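PDB 3FXG: rhamnonate dehydratase from Gibberella zeae PH-1, which probably dehydrates rhamnonate to its 2-keto-3-deoxy acid, using magnesium as other acid sugar dehydratases of the enolase superfamily do. Local coordinates for residues 34-39 / 346-351; 115-120 / 128-133; 320-325 / 338-343; 362-367 / 387-392. All coordinates share one frame; numbering follows the deposited sequence.

In the fold
Contacts 1, 2 and 3 are buried, whereas contact 4 is only partly so. Contacts 1 and 3 meet at strand 344-347: segment 338-343 of contact 3 leads into it and segment 346-351 of contact 1 leads out of it. Contact 1 joins this barrel strand to the short helix 36-39, mainly through ring nitrogens and backbone carbonyls. Contact 3 brings two barrel loops together with two hydrogen bonds and apolar packing. Contact 2 has no hydrogen bond between its segments and is an apolar helix pair that also faces a second subunit. Contact 4 is the most polar, with a single antiparallel bridge, a carboxylate bond to backbone and one asparagine N-cap. Contacts 1 and 4 touch at Tyr346 and Glu367.

Contact 1 of 4, residues 34-39 / 346-351; sequences GHWLID and YLANSP
The imidazole of His35 lies flat against Pro351 in a CH-pi contact, with Pro351 CA 4.0 Å from the centroid of the His35 ring and almost directly over its centre. The ring is also held at both nitrogens. NE2 of His35 makes a weak, bent bond to Asn349 O at 2.7 Å. ND1 of His35 accepts from Leu37 N at 3.2 Å, which makes His35 the N-cap of helix 36-39. CG stands anti to the backbone N (chi1 -157°), and this carries the ring across to the other segment. Trp36 adds two bonds. Trp36 N donates to Pro351 O at 3.2 Å. Trp36 NE1 donates to Ala348 O at 2.8 Å, close to the indole plane but tilted from the carbonyl plane. The carbonyls of Ala348, Asn349 and Pro351 thus face the N-cap residue and the first residue of the helix. Beside these bonds, Leu37 and Leu347 meet tip to tip, and Leu37 CD1 to Leu347 CD2 is tight at 3.5 Å. Leu347 CD2 also touches the indole at Trp36 CZ2, 3.7 Å away. Ser350 and Asn349 turn their polar ends elsewhere, to Ser355 and Leu357. The side chain of Leu347 is about 8 Å from the magnesium ion. A segment from the N-terminal part of the chain packed on the end of a barrel strand near the metal is consistent with the capping loop of the enolase superfamily.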
loop_
_atom_site.group_PDB
_atom_site.type_symbol
_atom_site.label_atom_id
_atom_site.label_comp_id
_atom_site.label_asym_id
_atom_site.label_seq_id
_atom_site.Cartn_x
_atom_site.Cartn_y
_atom_site.Cartn_z
ATOM N N GLY A 34 -35.762 -36.501 -0.380
ATOM C CA GLY A 34 -35.275 -37.222 -1.543
ATOM C C GLY A 34 -34.670 -36.298 -2.583
ATOM O O GLY A 34 -33.835 -36.712 -3.387
ATOM N N HIS A 35 -35.096 -35.039 -2.566
ATOM C CA HIS A 35 -34.596 -34.045 -3.507
ATOM C C HIS A 35 -33.099 -33.868 -3.265
ATOM O O HIS A 35 -32.660 -33.726 -2.118
ATOM C CB HIS A 35 -35.327 -32.721 -3.288
ATOM C CG HIS A 35 -35.313 -31.811 -4.476
ATOM N ND1 HIS A 35 -34.148 -31.347 -5.049
ATOM C CD2 HIS A 35 -36.327 -31.257 -5.184
ATOM C CE1 HIS A 35 -34.445 -30.545 -6.056
ATOM N NE2 HIS A 35 -35.760 -30.473 -6.159
ATOM N N TRP A 36 -32.317 -33.883 -4.340
ATOM C CA TRP A 36 -30.871 -33.738 -4.222
ATOM C C TRP A 36 -30.482 -32.458 -3.487
ATOM O O TRP A 36 -29.413 -32.382 -2.882
ATOM C CB TRP A 36 -30.209 -33.742 -5.608
ATOM C CG TRP A 36 -30.474 -32.510 -6.421
ATOM C CD1 TRP A 36 -31.525 -32.292 -7.267
ATOM C CD2 TRP A 36 -29.687 -31.311 -6.443
ATOM N NE1 TRP A 36 -31.440 -31.032 -7.814
ATOM C CE2 TRP A 36 -30.323 -30.409 -7.324
ATOM C CE3 TRP A 36 -28.505 -30.912 -5.800
ATOM C CZ2 TRP A 36 -29.819 -29.127 -7.581
ATOM C CZ3 TRP A 36 -28.003 -29.635 -6.055
ATOM C CH2 TRP A 36 -28.663 -28.759 -6.940
ATOM N N LEU A 37 -31.353 -31.457 -3.540
ATOM C CA LEU A 37 -31.083 -30.183 -2.887
ATOM C C LEU A 37 -30.919 -30.302 -1.380
ATOM O O LEU A 37 -30.280 -29.453 -0.753
ATOM C CB LEU A 37 -32.196 -29.179 -3.199
ATOM C CG LEU A 37 -32.091 -28.430 -4.530
ATOM C CD1 LEU A 37 -33.340 -27.588 -4.747
ATOM C CD2 LEU A 37 -30.849 -27.547 -4.519
ATOM N N ILE A 38 -31.487 -31.355 -0.796
ATOM C CA ILE A 38 -31.403 -31.540 0.647
ATOM C C ILE A 38 -30.906 -32.908 1.109
ATOM O O ILE A 38 -30.456 -33.044 2.247
ATOM C CB ILE A 38 -32.776 -31.295 1.314
ATOM C CG1 ILE A 38 -33.814 -32.256 0.724
ATOM C CG2 ILE A 38 -33.208 -29.849 1.111
ATOM C CD1 ILE A 38 -35.189 -32.157 1.367
ATOM N N ASP A 39 -30.969 -33.915 0.243
ATOM C CA ASP A 39 -30.555 -35.256 0.645
ATOM C C ASP A 39 -29.324 -35.878 -0.011
ATOM O O ASP A 39 -29.011 -37.044 0.238
ATOM C CB ASP A 39 -31.747 -36.205 0.508
ATOM C CG ASP A 39 -32.782 -35.983 1.594
ATOM O OD1 ASP A 39 -33.939 -36.420 1.426
ATOM O OD2 ASP A 39 -32.431 -35.373 2.627
ATOM N N TYR A 346 -29.883 -21.840 -13.674
ATOM C CA TYR A 346 -31.146 -22.519 -13.461
ATOM C C TYR A 346 -30.822 -23.659 -12.518
ATOM O O TYR A 346 -30.020 -24.535 -12.842
ATOM C CB TYR A 346 -31.750 -23.085 -14.741
ATOM C CG TYR A 346 -33.222 -23.361 -14.541
ATOM C CD1 TYR A 346 -34.148 -22.318 -14.585
ATOM C CD2 TYR A 346 -33.682 -24.638 -14.224
ATOM C CE1 TYR A 346 -35.494 -22.531 -14.316
ATOM C CE2 TYR A 346 -35.034 -24.868 -13.946
ATOM C CZ TYR A 346 -35.932 -23.805 -13.997
ATOM O OH TYR A 346 -37.268 -23.996 -13.734
ATOM N N LEU A 347 -31.425 -23.619 -11.337
ATOM C CA LEU A 347 -31.201 -24.640 -10.328
ATOM C C LEU A 347 -32.125 -25.812 -10.621
ATOM O O LEU A 347 -33.336 -25.708 -10.437
ATOM C CB LEU A 347 -31.487 -24.055 -8.940
ATOM C CG LEU A 347 -31.114 -24.849 -7.685
ATOM C CD1 LEU A 347 -31.311 -23.966 -6.456
ATOM C CD2 LEU A 347 -31.965 -26.104 -7.585
ATOM N N ALA A 348 -31.553 -26.919 -11.090
ATOM C CA ALA A 348 -32.338 -28.110 -11.407
ATOM C C ALA A 348 -33.210 -28.461 -10.209
ATOM O O ALA A 348 -32.712 -28.884 -9.167
ATOM C CB ALA A 348 -31.419 -29.276 -11.746
ATOM N N ASN A 349 -34.515 -28.284 -10.361
ATOM C CA ASN A 349 -35.433 -28.559 -9.270
ATOM C C ASN A 349 -36.063 -29.948 -9.322
ATOM O O ASN A 349 -36.964 -30.257 -8.544
ATOM C CB ASN A 349 -36.509 -27.479 -9.232
ATOM C CG ASN A 349 -37.283 -27.396 -10.514
ATOM O OD1 ASN A 349 -36.703 -27.353 -11.602
ATOM N ND2 ASN A 349 -38.603 -27.367 -10.402
ATOM N N SER A 350 -35.600 -30.784 -10.245
ATOM C CA SER A 350 -36.108 -32.145 -10.325
ATOM C C SER A 350 -35.338 -32.904 -9.249
ATOM O O SER A 350 -34.141 -32.689 -9.070
ATOM C CB SER A 350 -35.840 -32.746 -11.708
ATOM O OG SER A 350 -34.469 -32.660 -12.053
ATOM N N PRO A 351 -36.013 -33.795 -8.512
ATOM C CA PRO A 351 -35.344 -34.560 -7.454
ATOM C C PRO A 351 -34.027 -35.237 -7.839
ATOM O O PRO A 351 -33.130 -35.369 -7.005
ATOM C CB PRO A 351 -36.419 -35.556 -7.013
ATOM C CG PRO A 351 -37.281 -35.701 -8.232
ATOM C CD PRO A 351 -37.384 -34.286 -8.726
#

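Contact 2 of 4, residues 115-120 / 128-133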
loop_
_atom_site.group_PDB
_atom_site.type_symbol
_atom_site.label_atom_id
_atom_site.label_comp_id
_atom_site.label_asym_id
_atom_site.label_seq_id
_atom_site.Cartn_x
_atom_site.Cartn_y
_atom_site.Cartn_z
ATOM N N GLN A 115 -36.229 4.069 2.403
ATOM C CA GLN A 115 -36.963 4.156 3.658
ATOM C C GLN A 115 -36.997 2.813 4.381
ATOM O O GLN A 115 -36.681 2.730 5.564
ATOM C CB GLN A 115 -38.387 4.664 3.415
ATOM C CG GLN A 115 -38.436 6.099 2.892
ATOM C CD GLN A 115 -39.845 6.640 2.793
ATOM O OE1 GLN A 115 -40.773 5.918 2.424
ATOM N NE2 GLN A 115 -40.014 7.923 3.107
HETATM N N MSE A 116 -37.372 1.755 3.671
HETATM C CA MSE A 116 -37.434 0.443 4.295
HETATM C C MSE A 116 -36.060 -0.020 4.766
HETATM O O MSE A 116 -35.926 -0.589 5.850
HETATM C CB MSE A 116 -38.023 -0.587 3.323
HETATM C CG MSE A 116 -39.484 -0.339 2.959
HETATM SE SE MSE A 116 -40.238 -1.814 1.950
HETATM C CE MSE A 116 -39.585 -1.344 0.190
ATOM N N TYR A 117 -35.033 0.231 3.960
ATOM C CA TYR A 117 -33.684 -0.195 4.325
ATOM C C TYR A 117 -33.113 0.590 5.503
ATOM O O TYR A 117 -32.620 0.007 6.468
ATOM C CB TYR A 117 -32.732 -0.060 3.130
ATOM C CG TYR A 117 -31.356 -0.623 3.415
ATOM C CD1 TYR A 117 -31.088 -1.982 3.247
ATOM C CD2 TYR A 117 -30.335 0.195 3.906
ATOM C CE1 TYR A 117 -29.830 -2.516 3.565
ATOM C CE2 TYR A 117 -29.082 -0.327 4.230
ATOM C CZ TYR A 117 -28.836 -1.681 4.056
ATOM O OH TYR A 117 -27.596 -2.199 4.368
ATOM N N ARG A 118 -33.173 1.913 5.430
ATOM C CA ARG A 118 -32.618 2.725 6.502
ATOM C C ARG A 118 -33.423 2.652 7.797
ATOM O O ARG A 118 -32.861 2.765 8.882
ATOM C CB ARG A 118 -32.447 4.177 6.028
ATOM C CG ARG A 118 -31.349 4.317 4.961
ATOM C CD ARG A 118 -31.155 5.753 4.485
ATOM N NE ARG A 118 -30.567 6.639 5.493
ATOM C CZ ARG A 118 -29.287 6.630 5.866
ATOM N NH1 ARG A 118 -28.428 5.773 5.327
ATOM N NH2 ARG A 118 -28.852 7.511 6.759
ATOM N N ALA A 119 -34.731 2.440 7.688
ATOM C CA ALA A 119 -35.571 2.340 8.879
ATOM C C ALA A 119 -35.392 1.001 9.596
ATOM O O ALA A 119 -35.725 0.875 10.772
ATOM C CB ALA A 119 -37.034 2.538 8.508
ATOM N N SER A 120 -34.869 -0.001 8.893
ATOM C CA SER A 120 -34.663 -1.313 9.500
ATOM C C SER A 120 -33.190 -1.629 9.741
ATOM O O SER A 120 -32.842 -2.756 10.094
ATOM C CB SER A 120 -35.279 -2.410 8.625
ATOM O OG SER A 120 -34.696 -2.428 7.333
ATOM N N LEU A 128 -32.518 -11.951 6.680
ATOM C CA LEU A 128 -33.982 -11.984 6.633
ATOM C C LEU A 128 -34.725 -10.665 6.402
ATOM O O LEU A 128 -35.600 -10.588 5.538
ATOM C CB LEU A 128 -34.516 -12.656 7.905
ATOM C CG LEU A 128 -36.034 -12.835 8.006
ATOM C CD1 LEU A 128 -36.546 -13.629 6.816
ATOM C CD2 LEU A 128 -36.374 -13.545 9.304
ATOM N N PRO A 129 -34.407 -9.615 7.173
ATOM C CA PRO A 129 -35.108 -8.341 6.971
ATOM C C PRO A 129 -34.981 -7.830 5.538
ATOM O O PRO A 129 -35.930 -7.273 4.974
ATOM C CB PRO A 129 -34.424 -7.408 7.972
ATOM C CG PRO A 129 -33.983 -8.341 9.056
ATOM C CD PRO A 129 -33.441 -9.512 8.277
ATOM N N ILE A 130 -33.805 -8.029 4.952
ATOM C CA ILE A 130 -33.544 -7.583 3.592
ATOM C C ILE A 130 -34.304 -8.455 2.595
ATOM O O ILE A 130 -34.719 -7.985 1.539
ATOM C CB ILE A 130 -32.028 -7.615 3.282
ATOM C CG1 ILE A 130 -31.264 -6.855 4.374
ATOM C CG2 ILE A 130 -31.753 -6.974 1.931
ATOM C CD1 ILE A 130 -31.766 -5.433 4.604
ATOM N N ALA A 131 -34.482 -9.728 2.935
ATOM C CA ALA A 131 -35.229 -10.631 2.073
ATOM C C ALA A 131 -36.681 -10.132 2.009
ATOM O O ALA A 131 -37.326 -10.187 0.960
ATOM C CB ALA A 131 -35.177 -12.058 2.630
ATOM N N VAL A 132 -37.189 -9.635 3.135
ATOM C CA VAL A 132 -38.560 -9.124 3.191
ATOM C C VAL A 132 -38.689 -7.915 2.269
ATOM O O VAL A 132 -39.614 -7.826 1.456
ATOM C CB VAL A 132 -38.942 -8.698 4.627
ATOM C CG1 VAL A 132 -40.341 -8.093 4.638
ATOM C CG2 VAL A 132 -38.876 -9.905 5.560
ATOM N N ILE A 133 -37.749 -6.987 2.399
ATOM C CA ILE A 133 -37.758 -5.794 1.572
ATOM C C ILE A 133 -37.671 -6.176 0.096
ATOM O O ILE A 133 -38.327 -5.568 -0.746
ATOM C CB ILE A 133 -36.577 -4.864 1.929
ATOM C CG1 ILE A 133 -36.746 -4.350 3.365
ATOM C CG2 ILE A 133 -36.511 -3.698 0.944
ATOM C CD1 ILE A 133 -35.579 -3.515 3.864
#
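Ile133 packs against Met116, Tyr117 and Ser120 in an antiparallel helix pair of the enolase-type N-terminal domain. The axes of 115-119 and 128-133 come within 10.3 Å and make an angle of 165°. In the first shell, CD1 of Ile133 does most of the touching. Ile133 CD1 lies 3.9 Å from Met116 CB and 3.8 Å from Tyr117 N. The side chains of Met116, a selenomethionine, and Ile133 slide past each other in opposite directions. The bend at chi3 (-82°) turns the methyl end of Met116 so that its CE meets Ile133 CG2 at 3.9 Å. One turn away, Ile130 CD1 packs obliquely on the Tyr117 ring, 3.7 Å from Tyr117 CE1. No hydrogen bond links the two segments; the contact is van der Waals packing, largely of apolar side chains. Further out, helix 86-101 packs against the pair, with Phe97 on Met116 and His96 on Ser120. Tyr117 OH is bonded to Asp254 of the second subunit, which places the outer end of the ring at a subunit boundary. Tyr278 lies on Ile130. Ser120 OG donates to Met116 O, one turn back, at 2.7 Å. Ile133 CD1 rests 3.6 Å from that same Met116 O.

Contact 3 of 4, residues 320-325 / 338-343; sequences VPVVPH and QPNTPF
Asn340 grips the 320-325 segment with both its side chain and its backbone. Its amide ND2 gives a bond to Val320 O at 3.1 Å, nearly in the amide plane, and a second one to Ala312 O of helix 305-316. These two bonds fix the rotation of the amide. Asn340 O accepts from Val322 N at 2.9 Å, and the carbonyl points almost straight at the donor. Next, Thr341 turns CG2 toward Val322 O, 3.4 Å away, while its OG1 bonds to Gln335 O. Pro342 packs its CD on Pro321 CB at 3.8 Å, so two proline rings meet. Last, Phe343 has CG in the position between the backbone N and the carbonyl carbon (chi1 44°), which brings the ring back to Val323. Phe343 CE1 lies 3.5 Å from Val323 CG2. Trp182 meets the same ring edge-to-face. The two segments run in roughly the same direction. On its other flank 320-325 is backbone-bonded to Ile295 of strand 294-295. This is consistent with 320-325 standing in the barrel wall between strands 294-295 and 344-347, with helices 305-316 and 329-335 packed outside on Val322.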
loop_
_atom_site.group_PDB
_atom_site.type_symbol
_atom_site.label_atom_id
_atom_site.label_comp_id
_atom_site.label_asym_id
_atom_site.label_seq_id
_atom_site.Cartn_x
_atom_site.Cartn_y
_atom_site.Cartn_z
ATOM N N VAL A 320 -17.354 -6.122 -14.313
ATOM C CA VAL A 320 -17.500 -7.359 -13.557
ATOM C C VAL A 320 -18.904 -7.875 -13.851
ATOM O O VAL A 320 -19.893 -7.190 -13.592
ATOM C CB VAL A 320 -17.358 -7.129 -12.036
ATOM C CG1 VAL A 320 -17.761 -8.392 -11.277
ATOM C CG2 VAL A 320 -15.918 -6.759 -11.694
ATOM N N PRO A 321 -19.011 -9.087 -14.417
ATOM C CA PRO A 321 -20.342 -9.614 -14.713
ATOM C C PRO A 321 -21.160 -9.950 -13.473
ATOM O O PRO A 321 -20.616 -10.332 -12.434
ATOM C CB PRO A 321 -20.048 -10.848 -15.564
ATOM C CG PRO A 321 -18.722 -11.305 -15.048
ATOM C CD PRO A 321 -17.960 -10.006 -14.892
ATOM N N VAL A 322 -22.474 -9.786 -13.599
ATOM C CA VAL A 322 -23.407 -10.092 -12.528
ATOM C C VAL A 322 -24.288 -11.224 -13.045
ATOM O O VAL A 322 -24.980 -11.063 -14.049
ATOM C CB VAL A 322 -24.310 -8.878 -12.189
ATOM C CG1 VAL A 322 -25.291 -9.257 -11.095
ATOM C CG2 VAL A 322 -23.461 -7.693 -11.742
ATOM N N VAL A 323 -24.235 -12.370 -12.375
ATOM C CA VAL A 323 -25.041 -13.531 -12.748
ATOM C C VAL A 323 -25.759 -13.938 -11.466
ATOM O O VAL A 323 -25.236 -14.711 -10.669
ATOM C CB VAL A 323 -24.159 -14.700 -13.238
ATOM C CG1 VAL A 323 -25.031 -15.895 -13.619
ATOM C CG2 VAL A 323 -23.322 -14.255 -14.434
ATOM N N PRO A 324 -26.969 -13.400 -11.244
ATOM C CA PRO A 324 -27.743 -13.712 -10.043
ATOM C C PRO A 324 -27.995 -15.190 -9.781
ATOM O O PRO A 324 -27.953 -16.020 -10.689
ATOM C CB PRO A 324 -29.031 -12.907 -10.237
ATOM C CG PRO A 324 -29.133 -12.757 -11.717
ATOM C CD PRO A 324 -27.719 -12.500 -12.134
ATOM N N HIS A 325 -28.240 -15.502 -8.515
ATOM C CA HIS A 325 -28.498 -16.866 -8.076
ATOM C C HIS A 325 -29.943 -17.267 -8.343
ATOM O O HIS A 325 -30.863 -16.708 -7.746
ATOM C CB HIS A 325 -28.174 -16.977 -6.579
ATOM C CG HIS A 325 -28.688 -18.226 -5.933
ATOM N ND1 HIS A 325 -29.998 -18.369 -5.527
ATOM C CD2 HIS A 325 -28.069 -19.391 -5.626
ATOM C CE1 HIS A 325 -30.163 -19.568 -4.997
ATOM N NE2 HIS A 325 -29.008 -20.208 -5.044
ATOM N N GLN A 338 -29.386 -5.769 -18.814
ATOM C CA GLN A 338 -28.176 -5.031 -18.475
ATOM C C GLN A 338 -26.988 -5.288 -19.398
ATOM O O GLN A 338 -26.958 -6.269 -20.145
ATOM C CB GLN A 338 -27.783 -5.335 -17.025
ATOM C CG GLN A 338 -28.914 -5.120 -16.024
ATOM C CD GLN A 338 -29.382 -3.675 -15.960
ATOM O OE1 GLN A 338 -30.531 -3.364 -16.280
ATOM N NE2 GLN A 338 -28.493 -2.785 -15.544
ATOM N N PRO A 339 -25.991 -4.391 -19.369
ATOM C CA PRO A 339 -24.819 -4.572 -20.224
ATOM C C PRO A 339 -23.837 -5.619 -19.706
ATOM O O PRO A 339 -23.074 -6.191 -20.485
ATOM C CB PRO A 339 -24.205 -3.173 -20.261
ATOM C CG PRO A 339 -24.546 -2.629 -18.904
ATOM C CD PRO A 339 -25.986 -3.053 -18.746
ATOM N N ASN A 340 -23.867 -5.878 -18.400
ATOM C CA ASN A 340 -22.941 -6.832 -17.786
ATOM C C ASN A 340 -23.602 -8.039 -17.110
ATOM O O ASN A 340 -23.196 -8.450 -16.024
ATOM C CB ASN A 340 -22.061 -6.098 -16.770
ATOM C CG ASN A 340 -22.863 -5.488 -15.634
ATOM O OD1 ASN A 340 -23.978 -5.000 -15.839
ATOM N ND2 ASN A 340 -22.292 -5.492 -14.432
ATOM N N THR A 341 -24.611 -8.606 -17.763
ATOM C CA THR A 341 -25.328 -9.772 -17.240
ATOM C C THR A 341 -25.387 -10.772 -18.394
ATOM O O THR A 341 -26.423 -10.936 -19.037
ATOM C CB THR A 341 -26.745 -9.365 -16.788
ATOM O OG1 THR A 341 -27.374 -8.584 -17.814
ATOM C CG2 THR A 341 -26.671 -8.531 -15.513
ATOM N N PRO A 342 -24.262 -11.464 -18.654
ATOM C CA PRO A 342 -24.027 -12.461 -19.707
ATOM C C PRO A 342 -24.885 -13.717 -19.810
ATOM O O PRO A 342 -25.168 -14.184 -20.913
ATOM C CB PRO A 342 -22.550 -12.795 -19.529
ATOM C CG PRO A 342 -22.385 -12.725 -18.057
ATOM C CD PRO A 342 -23.123 -11.442 -17.713
ATOM N N PHE A 343 -25.277 -14.284 -18.680
ATOM C CA PHE A 343 -26.082 -15.491 -18.718
ATOM C C PHE A 343 -26.840 -15.696 -17.428
ATOM O O PHE A 343 -26.782 -14.867 -16.521
ATOM C CB PHE A 343 -25.203 -16.702 -19.037
ATOM C CG PHE A 343 -23.908 -16.730 -18.276
ATOM C CD1 PHE A 343 -23.872 -17.148 -16.951
ATOM C CD2 PHE A 343 -22.726 -16.324 -18.883
ATOM C CE1 PHE A 343 -22.671 -17.158 -16.238
ATOM C CE2 PHE A 343 -21.519 -16.330 -18.179
ATOM C CZ PHE A 343 -21.497 -16.748 -16.851
#

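Contact 4 of 4, residues 362-367 / 387-392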
loop_
_atom_site.group_PDB
_atom_site.type_symbol
_atom_site.label_atom_id
_atom_site.label_comp_id
_atom_site.label_asym_id
_atom_site.label_seq_id
_atom_site.Cartn_x
_atom_site.Cartn_y
_atom_site.Cartn_z
ATOM N N ASP A 362 -45.788 -25.346 -8.106
ATOM C CA ASP A 362 -47.143 -25.147 -8.609
ATOM C C ASP A 362 -47.819 -23.855 -8.153
ATOM O O ASP A 362 -49.033 -23.707 -8.286
ATOM C CB ASP A 362 -48.016 -26.350 -8.237
ATOM C CG ASP A 362 -48.276 -26.450 -6.744
ATOM O OD1 ASP A 362 -47.536 -25.821 -5.958
ATOM O OD2 ASP A 362 -49.221 -27.170 -6.358
ATOM N N LEU A 363 -47.039 -22.918 -7.624
ATOM C CA LEU A 363 -47.599 -21.646 -7.174
ATOM C C LEU A 363 -48.137 -20.867 -8.374
ATOM O O LEU A 363 -49.174 -20.213 -8.287
ATOM C CB LEU A 363 -46.533 -20.813 -6.455
ATOM C CG LEU A 363 -46.959 -19.420 -5.975
ATOM C CD1 LEU A 363 -48.126 -19.534 -5.011
ATOM C CD2 LEU A 363 -45.782 -18.731 -5.301
ATOM N N PHE A 364 -47.420 -20.943 -9.491
ATOM C CA PHE A 364 -47.813 -20.251 -10.715
ATOM C C PHE A 364 -48.131 -21.271 -11.804
ATOM O O PHE A 364 -47.693 -22.420 -11.730
ATOM C CB PHE A 364 -46.683 -19.326 -11.175
ATOM C CG PHE A 364 -46.238 -18.353 -10.117
ATOM C CD1 PHE A 364 -47.107 -17.375 -9.646
ATOM C CD2 PHE A 364 -44.963 -18.435 -9.570
ATOM C CE1 PHE A 364 -46.713 -16.490 -8.644
ATOM C CE2 PHE A 364 -44.558 -17.555 -8.564
ATOM C CZ PHE A 364 -45.436 -16.582 -8.102
ATOM N N ILE A 365 -48.882 -20.852 -12.817
ATOM C CA ILE A 365 -49.254 -21.760 -13.898
ATOM C C ILE A 365 -48.500 -21.531 -15.206
ATOM O O ILE A 365 -48.562 -22.365 -16.112
ATOM C CB ILE A 365 -50.761 -21.661 -14.215
ATOM C CG1 ILE A 365 -51.091 -20.265 -14.734
ATOM C CG2 ILE A 365 -51.581 -21.957 -12.973
ATOM C CD1 ILE A 365 -52.566 -20.042 -15.019
ATOM N N ASP A 366 -47.783 -20.415 -15.303
ATOM C CA ASP A 366 -47.076 -20.088 -16.538
ATOM C C ASP A 366 -45.625 -19.629 -16.396
ATOM O O ASP A 366 -45.176 -18.749 -17.132
ATOM C CB ASP A 366 -47.859 -19.009 -17.285
ATOM C CG ASP A 366 -48.216 -17.834 -16.396
ATOM O OD1 ASP A 366 -47.712 -17.775 -15.251
ATOM O OD2 ASP A 366 -48.999 -16.968 -16.841
ATOM N N GLU A 367 -44.887 -20.221 -15.467
ATOM C CA GLU A 367 -43.494 -19.838 -15.288
ATOM C C GLU A 367 -42.704 -20.270 -16.525
ATOM O O GLU A 367 -42.778 -21.424 -16.939
ATOM C CB GLU A 367 -42.916 -20.521 -14.045
ATOM C CG GLU A 367 -41.534 -20.033 -13.636
ATOM C CD GLU A 367 -40.913 -20.884 -12.538
ATOM O OE1 GLU A 367 -41.569 -21.096 -11.494
ATOM O OE2 GLU A 367 -39.766 -21.340 -12.720
ATOM N N LEU A 387 -46.033 -13.722 -14.117
ATOM C CA LEU A 387 -46.416 -14.923 -13.386
ATOM C C LEU A 387 -47.870 -14.845 -12.940
ATOM O O LEU A 387 -48.293 -13.860 -12.340
ATOM C CB LEU A 387 -45.507 -15.116 -12.172
ATOM C CG LEU A 387 -44.039 -15.400 -12.496
ATOM C CD1 LEU A 387 -43.206 -15.320 -11.228
ATOM C CD2 LEU A 387 -43.912 -16.771 -13.139
ATOM N N THR A 388 -48.631 -15.891 -13.242
ATOM C CA THR A 388 -50.038 -15.937 -12.877
ATOM C C THR A 388 -50.258 -16.996 -11.805
ATOM O O THR A 388 -49.926 -18.168 -11.992
ATOM C CB THR A 388 -50.910 -16.265 -14.097
ATOM O OG1 THR A 388 -50.553 -17.555 -14.602
ATOM C CG2 THR A 388 -50.688 -15.245 -15.192
ATOM N N ILE A 389 -50.815 -16.573 -10.678
ATOM C CA ILE A 389 -51.063 -17.476 -9.568
ATOM C C ILE A 389 -52.020 -18.606 -9.929
ATOM O O ILE A 389 -53.069 -18.389 -10.539
ATOM C CB ILE A 389 -51.611 -16.701 -8.348
ATOM C CG1 ILE A 389 -50.553 -15.709 -7.859
ATOM C CG2 ILE A 389 -51.990 -17.669 -7.235
ATOM C CD1 ILE A 389 -50.991 -14.857 -6.686
ATOM N N ASN A 390 -51.633 -19.818 -9.554
ATOM C CA ASN A 390 -52.433 -21.008 -9.801
ATOM C C ASN A 390 -53.621 -20.989 -8.836
ATOM O O ASN A 390 -53.439 -21.028 -7.622
ATOM C CB ASN A 390 -51.564 -22.248 -9.571
ATOM C CG ASN A 390 -52.339 -23.543 -9.682
ATOM O OD1 ASN A 390 -53.498 -23.556 -10.090
ATOM N ND2 ASN A 390 -51.694 -24.646 -9.324
ATOM N N PRO A 391 -54.855 -20.917 -9.368
ATOM C CA PRO A 391 -56.063 -20.890 -8.536
ATOM C C PRO A 391 -56.063 -21.969 -7.458
ATOM O O PRO A 391 -56.494 -21.734 -6.329
ATOM C CB PRO A 391 -57.184 -21.090 -9.553
ATOM C CG PRO A 391 -56.648 -20.402 -10.765
ATOM C CD PRO A 391 -55.210 -20.889 -10.799
ATOM N N ALA A 392 -55.575 -23.152 -7.815
ATOM C CA ALA A 392 -55.517 -24.270 -6.882
ATOM C C ALA A 392 -54.512 -23.993 -5.770
ATOM O O ALA A 392 -54.564 -24.610 -4.705
ATOM C CB ALA A 392 -55.136 -25.546 -7.623
#
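Two torsions bring the polar ends of Asp366 and Asn390 to the opposite segment. Asp366 has CG between its backbone N and carbonyl carbon (chi1 50°), which folds the carboxylate back to Thr388. OD1 of Asp366 takes the Thr388 N at 2.9 Å through its syn lone pair. Asn390 instead holds CG anti to the backbone N (chi1 175°). Its ND2 donates to Asp362 O at 3.0 Å, in both the amide and the carbonyl plane. The OD1 of the same amide accepts from Ala392 N, so Asn390 is an N-cap as well as a cross-link. Between these groups the backbones form a single antiparallel bridge at Phe364 and Ile389, a non-hydrogen-bonded pair. Asn390 N to Leu363 O at 2.8 Å and Ile365 N to Thr388 O at 3.0 Å flank it. The Phe364 ring is sandwiched. Leu363 CG lies over one face, and Leu387 covers the other, with Leu387 CB 3.9 Å from the ring centroid of Phe364. Leu387 CD1 reaches Phe364 CE2 at 3.7 Å. Ile389 CG1 approaches Phe364 CE1 at 4.0 Å. Glu367 is held elsewhere, by the backbone of Val359 and Phe360. Phe364 and Ile389 pack on Phe80 of strand 78-84, Ile389 also on Leu68 of strand 66-73, and Leu387 on Pro329 and Tyr330 of helix 329-335.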